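Local coordinates for enterocine A immunity protein (Enterococcus faecium, PDB 2BL8), which confers immunity on its bacterial host to the antimicrobial action of the pediocin-like bacteriocin enterocin A, at residues A[50-53]-A[54-58]; A[79-82]-A[83-87]. All blocks are in the same frame, centred on the assembly; numbering follows the deposited sequence.

Interaction 1: A[50-53]-A[54-58]; sequences LINR and LVNYL
Asn52 and Asn56 stand one turn apart on the same helix, and their amide planes are turned 75° from each other. Asn52 ND2 comes no nearer than 3.7 Å to Asn56 OD1; instead a water accepts from both amides, 3.0 Å from Asn52 ND2 and 3.0 Å from Asn56 ND2, and so bridges the two. Each amide has a further partner: Asn52 OD1 accepts from Arg85, while Asn56 ND2 bonds to the Tyr97 hydroxyl, which should fix how both groups are flipped.

Beneath them run successive i to i+4 backbone bonds of helix 48-64, a member of the antiparallel four-helix bundle of this immunity protein. Asn56 N reaches Asn52 O at 2.9 Å, with an N-H...O angle of 167°, and Tyr57 N closes on Arg53 O at 3.1 Å.

Apolar contact is slighter. The CG2 methyls of Ile51 and Val55 lie 4.4 Å apart. The same Val55 methyl, anti to its own carbonyl carbon and beside its backbone N, also lies against a carbonyl, with Val55 CG2 3.3 Å from Ile51 O. Leu54 touches the preceding turn through CB, its branched end leading away to pack on Val30 of helix 25-38 and Leu80 of helix 71-84.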
loop_
_atom_site.group_PDB
_atom_site.type_symbol
_atom_site.label_atom_id
_atom_site.label_comp_id
_atom_site.label_asym_id
_atom_site.label_seq_id
_atom_site.Cartn_x
_atom_site.Cartn_y
_atom_site.Cartn_z
ATOM N N LEU A 50 -9.294 2.488 -3.927
ATOM C CA LEU A 50 -8.571 3.218 -2.897
ATOM C C LEU A 50 -7.239 2.536 -2.626
ATOM O O LEU A 50 -6.204 3.191 -2.518
ATOM C CB LEU A 50 -9.391 3.274 -1.607
ATOM C CG LEU A 50 -8.758 4.071 -0.466
ATOM C CD1 LEU A 50 -8.582 5.517 -0.903
ATOM C CD2 LEU A 50 -9.631 3.979 0.770
ATOM N N ILE A 51 -7.280 1.215 -2.518
ATOM C CA ILE A 51 -6.077 0.436 -2.267
ATOM C C ILE A 51 -5.052 0.663 -3.372
ATOM O O ILE A 51 -3.873 0.881 -3.094
ATOM C CB ILE A 51 -6.408 -1.067 -2.180
ATOM C CG1 ILE A 51 -7.221 -1.336 -0.910
ATOM C CG2 ILE A 51 -5.126 -1.900 -2.198
ATOM C CD1 ILE A 51 -7.732 -2.747 -0.803
ATOM N N ASN A 52 -5.493 0.621 -4.626
ATOM C CA ASN A 52 -4.556 0.811 -5.725
ATOM C C ASN A 52 -3.954 2.210 -5.731
ATOM O O ASN A 52 -2.767 2.378 -6.020
ATOM C CB ASN A 52 -5.220 0.528 -7.068
ATOM C CG ASN A 52 -4.203 0.302 -8.160
ATOM O OD1 ASN A 52 -3.435 -0.654 -8.104
ATOM N ND2 ASN A 52 -4.171 1.192 -9.143
ATOM N N ARG A 53 -4.763 3.217 -5.416
ATOM C CA ARG A 53 -4.260 4.583 -5.364
ATOM C C ARG A 53 -3.183 4.668 -4.285
ATOM O O ARG A 53 -2.176 5.362 -4.444
ATOM C CB ARG A 53 -5.393 5.564 -5.038
ATOM C CG ARG A 53 -6.411 5.729 -6.154
ATOM C CD ARG A 53 -7.553 6.671 -5.761
ATOM N NE ARG A 53 -7.087 7.992 -5.342
ATOM C CZ ARG A 53 -6.720 8.305 -4.102
ATOM N NH1 ARG A 53 -6.763 7.394 -3.138
ATOM N NH2 ARG A 53 -6.309 9.535 -3.822
ATOM N N LEU A 54 -3.405 3.955 -3.189
ATOM C CA LEU A 54 -2.460 3.950 -2.082
ATOM C C LEU A 54 -1.143 3.312 -2.494
ATOM O O LEU A 54 -0.071 3.851 -2.210
ATOM C CB LEU A 54 -3.043 3.196 -0.883
ATOM C CG LEU A 54 -2.052 2.924 0.254
ATOM C CD1 LEU A 54 -1.485 4.235 0.789
ATOM C CD2 LEU A 54 -2.748 2.154 1.358
ATOM N N VAL A 55 -1.218 2.171 -3.169
ATOM C CA VAL A 55 0.000 1.484 -3.596
ATOM C C VAL A 55 0.773 2.339 -4.601
ATOM O O VAL A 55 2.000 2.442 -4.525
ATOM C CB VAL A 55 -0.318 0.101 -4.192
ATOM C CG1 VAL A 55 0.963 -0.559 -4.684
ATOM C CG2 VAL A 55 -0.972 -0.777 -3.128
ATOM N N ASN A 56 0.059 2.962 -5.536
ATOM C CA ASN A 56 0.699 3.844 -6.520
ATOM C C ASN A 56 1.512 4.898 -5.761
ATOM O O ASN A 56 2.672 5.172 -6.080
ATOM C CB ASN A 56 -0.343 4.605 -7.345
ATOM C CG ASN A 56 -1.018 3.762 -8.406
ATOM O OD1 ASN A 56 -2.002 4.205 -9.004
ATOM N ND2 ASN A 56 -0.504 2.565 -8.658
ATOM N N TYR A 57 0.872 5.511 -4.770
ATOM C CA TYR A 57 1.502 6.548 -3.962
ATOM C C TYR A 57 2.741 6.052 -3.213
ATOM O O TYR A 57 3.779 6.718 -3.196
ATOM C CB TYR A 57 0.492 7.104 -2.951
ATOM C CG TYR A 57 1.108 8.008 -1.910
ATOM C CD1 TYR A 57 1.412 9.338 -2.199
ATOM C CD2 TYR A 57 1.431 7.517 -0.648
ATOM C CE1 TYR A 57 2.027 10.157 -1.248
ATOM C CE2 TYR A 57 2.044 8.320 0.302
ATOM C CZ TYR A 57 2.340 9.636 -0.003
ATOM O OH TYR A 57 2.955 10.422 0.947
ATOM N N LEU A 58 2.636 4.880 -2.598
ATOM C CA LEU A 58 3.755 4.342 -1.835
ATOM C C LEU A 58 5.011 4.169 -2.684
ATOM O O LEU A 58 6.100 4.578 -2.277
ATOM C CB LEU A 58 3.360 3.010 -1.181
ATOM C CG LEU A 58 2.293 3.140 -0.081
ATOM C CD1 LEU A 58 1.881 1.763 0.423
ATOM C CD2 LEU A 58 2.836 3.979 1.067
HETATM O O HOH W 1 -1.829 1.236 -10.991
#

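Interaction 2: A[79-82]-A[83-87]; sequences NLSE and IGRTA
Ser81 O accepts from Arg85 N at 2.8 Å, with an N-H...O angle of 140°. The same N-H also leans toward Glu82 O, 3.2 Å from Arg85 N, but at 121° this second bond is weak. The amide is thus shared unequally between i-4 and i-3 carbonyls as the backbone begins to unwind.

Glu82 O also lies 3.0 Å from Thr86 OG1, near enough for a hydrogen bond, although the hydroxyl has another possible acceptor and its choice is not settled. For the two preceding amides the regular i to i+4 pattern still holds: Gly84 N reaches Leu80 O at 3.1 Å, and Ile83 N bonds to Asn79 O.

This is the C-terminal end of helix 71-84, the last helix of the four-helix bundle; Arg85 is the first residue to leave helical backbone angles, and the chain continues as a loop. The Arg85 chain runs extended from CG to NE and passes alongside Ser81, whose OG lies over one face of the guanidinium, 4.1 Å from Arg85 NE. Beyond the serine, Arg85 NH1 bonds to Ala95 O. Ile83 holds CG1 anti to its own carbonyl carbon (chi1 -69°), and Ile83 CG1 comes to 3.4 Å from Asn79 O; the side chain also packs on Ile8 of helix 5-17.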
loop_
_atom_site.group_PDB
_atom_site.type_symbol
_atom_site.label_atom_id
_atom_site.label_comp_id
_atom_site.label_asym_id
_atom_site.label_seq_id
_atom_site.Cartn_x
_atom_site.Cartn_y
_atom_site.Cartn_z
ATOM N N ASN A 79 0.737 -7.810 -0.223
ATOM C CA ASN A 79 -0.489 -8.436 0.246
ATOM C C ASN A 79 -1.679 -7.487 0.133
ATOM O O ASN A 79 -2.787 -7.917 -0.201
ATOM C CB ASN A 79 -0.310 -8.921 1.689
ATOM C CG ASN A 79 0.668 -10.082 1.793
ATOM O OD1 ASN A 79 0.999 -10.537 2.888
ATOM N ND2 ASN A 79 1.129 -10.572 0.645
ATOM N N LEU A 80 -1.454 -6.200 0.387
ATOM C CA LEU A 80 -2.531 -5.220 0.287
ATOM C C LEU A 80 -3.064 -5.166 -1.146
ATOM O O LEU A 80 -4.273 -5.175 -1.374
ATOM C CB LEU A 80 -2.044 -3.834 0.724
ATOM C CG LEU A 80 -3.132 -2.759 0.817
ATOM C CD1 LEU A 80 -4.196 -3.177 1.821
ATOM C CD2 LEU A 80 -2.508 -1.433 1.221
ATOM N N SER A 81 -2.163 -5.121 -2.119
ATOM C CA SER A 81 -2.600 -5.083 -3.501
ATOM C C SER A 81 -3.335 -6.371 -3.871
ATOM O O SER A 81 -4.295 -6.342 -4.645
ATOM C CB SER A 81 -1.412 -4.893 -4.434
ATOM O OG SER A 81 -1.870 -4.770 -5.764
ATOM N N GLU A 82 -2.884 -7.498 -3.327
ATOM C CA GLU A 82 -3.534 -8.776 -3.625
ATOM C C GLU A 82 -4.993 -8.737 -3.178
ATOM O O GLU A 82 -5.877 -9.275 -3.855
ATOM C CB GLU A 82 -2.799 -9.925 -2.932
ATOM C CG GLU A 82 -1.374 -10.116 -3.423
ATOM C CD GLU A 82 -0.675 -11.290 -2.766
ATOM O OE1 GLU A 82 -0.660 -11.356 -1.520
ATOM O OE2 GLU A 82 -0.134 -12.145 -3.497
ATOM N N ILE A 83 -5.246 -8.095 -2.042
ATOM C CA ILE A 83 -6.610 -7.971 -1.538
ATOM C C ILE A 83 -7.425 -7.114 -2.496
ATOM O O ILE A 83 -8.583 -7.419 -2.784
ATOM C CB ILE A 83 -6.627 -7.320 -0.139
ATOM C CG1 ILE A 83 -6.018 -8.285 0.879
ATOM C CG2 ILE A 83 -8.055 -6.937 0.248
ATOM C CD1 ILE A 83 -5.927 -7.721 2.281
ATOM N N GLY A 84 -6.812 -6.043 -2.986
ATOM C CA GLY A 84 -7.493 -5.155 -3.907
ATOM C C GLY A 84 -7.753 -5.824 -5.240
ATOM O O GLY A 84 -8.736 -5.522 -5.916
ATOM N N ARG A 85 -6.869 -6.741 -5.615
ATOM C CA ARG A 85 -6.993 -7.450 -6.879
ATOM C C ARG A 85 -7.303 -8.919 -6.683
ATOM O O ARG A 85 -6.456 -9.787 -6.919
ATOM C CB ARG A 85 -5.711 -7.283 -7.695
ATOM C CG ARG A 85 -5.493 -5.848 -8.141
ATOM C CD ARG A 85 -4.252 -5.677 -9.010
ATOM N NE ARG A 85 -4.011 -4.260 -9.274
ATOM C CZ ARG A 85 -3.077 -3.787 -10.091
ATOM N NH1 ARG A 85 -2.277 -4.621 -10.745
ATOM N NH2 ARG A 85 -2.947 -2.474 -10.251
ATOM N N THR A 86 -8.524 -9.179 -6.224
ATOM C CA THR A 86 -9.009 -10.534 -6.002
ATOM C C THR A 86 -10.084 -10.761 -7.057
ATOM O O THR A 86 -10.963 -9.921 -7.252
ATOM C CB THR A 86 -9.624 -10.695 -4.600
ATOM O OG1 THR A 86 -8.642 -10.367 -3.605
ATOM C CG2 THR A 86 -10.073 -12.134 -4.383
ATOM N N ALA A 87 -10.008 -11.902 -7.727
ATOM C CA ALA A 87 -10.931 -12.238 -8.808
ATOM C C ALA A 87 -12.421 -11.974 -8.589
ATOM O O ALA A 87 -13.037 -12.502 -7.658
ATOM C CB ALA A 87 -10.726 -13.689 -9.221
#

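How the interactions relate
Interactions 1 and 2 sit on helices that follow each other in the chain, their centres about 12 Å apart. Residues 50-58 lie within helix 48-64, nearer the centre of the protein, whereas residues 79-87 span the point where helix 71-84 gives way to a loop. Both are partly buried, and they share an interface in which Ile51 CD1 packs 3.9 Å from Gly84 CA. Beside this packing, an amide of interaction 1 and the arginine of interaction 2 are joined. Chemistry follows position: regular backbone bonding with a water-bridged amide pair in mid-helix, against an amide N-H shared between two carbonyls, one of the bonds weak, and an arginine tied to the C-terminal loop at the helix end.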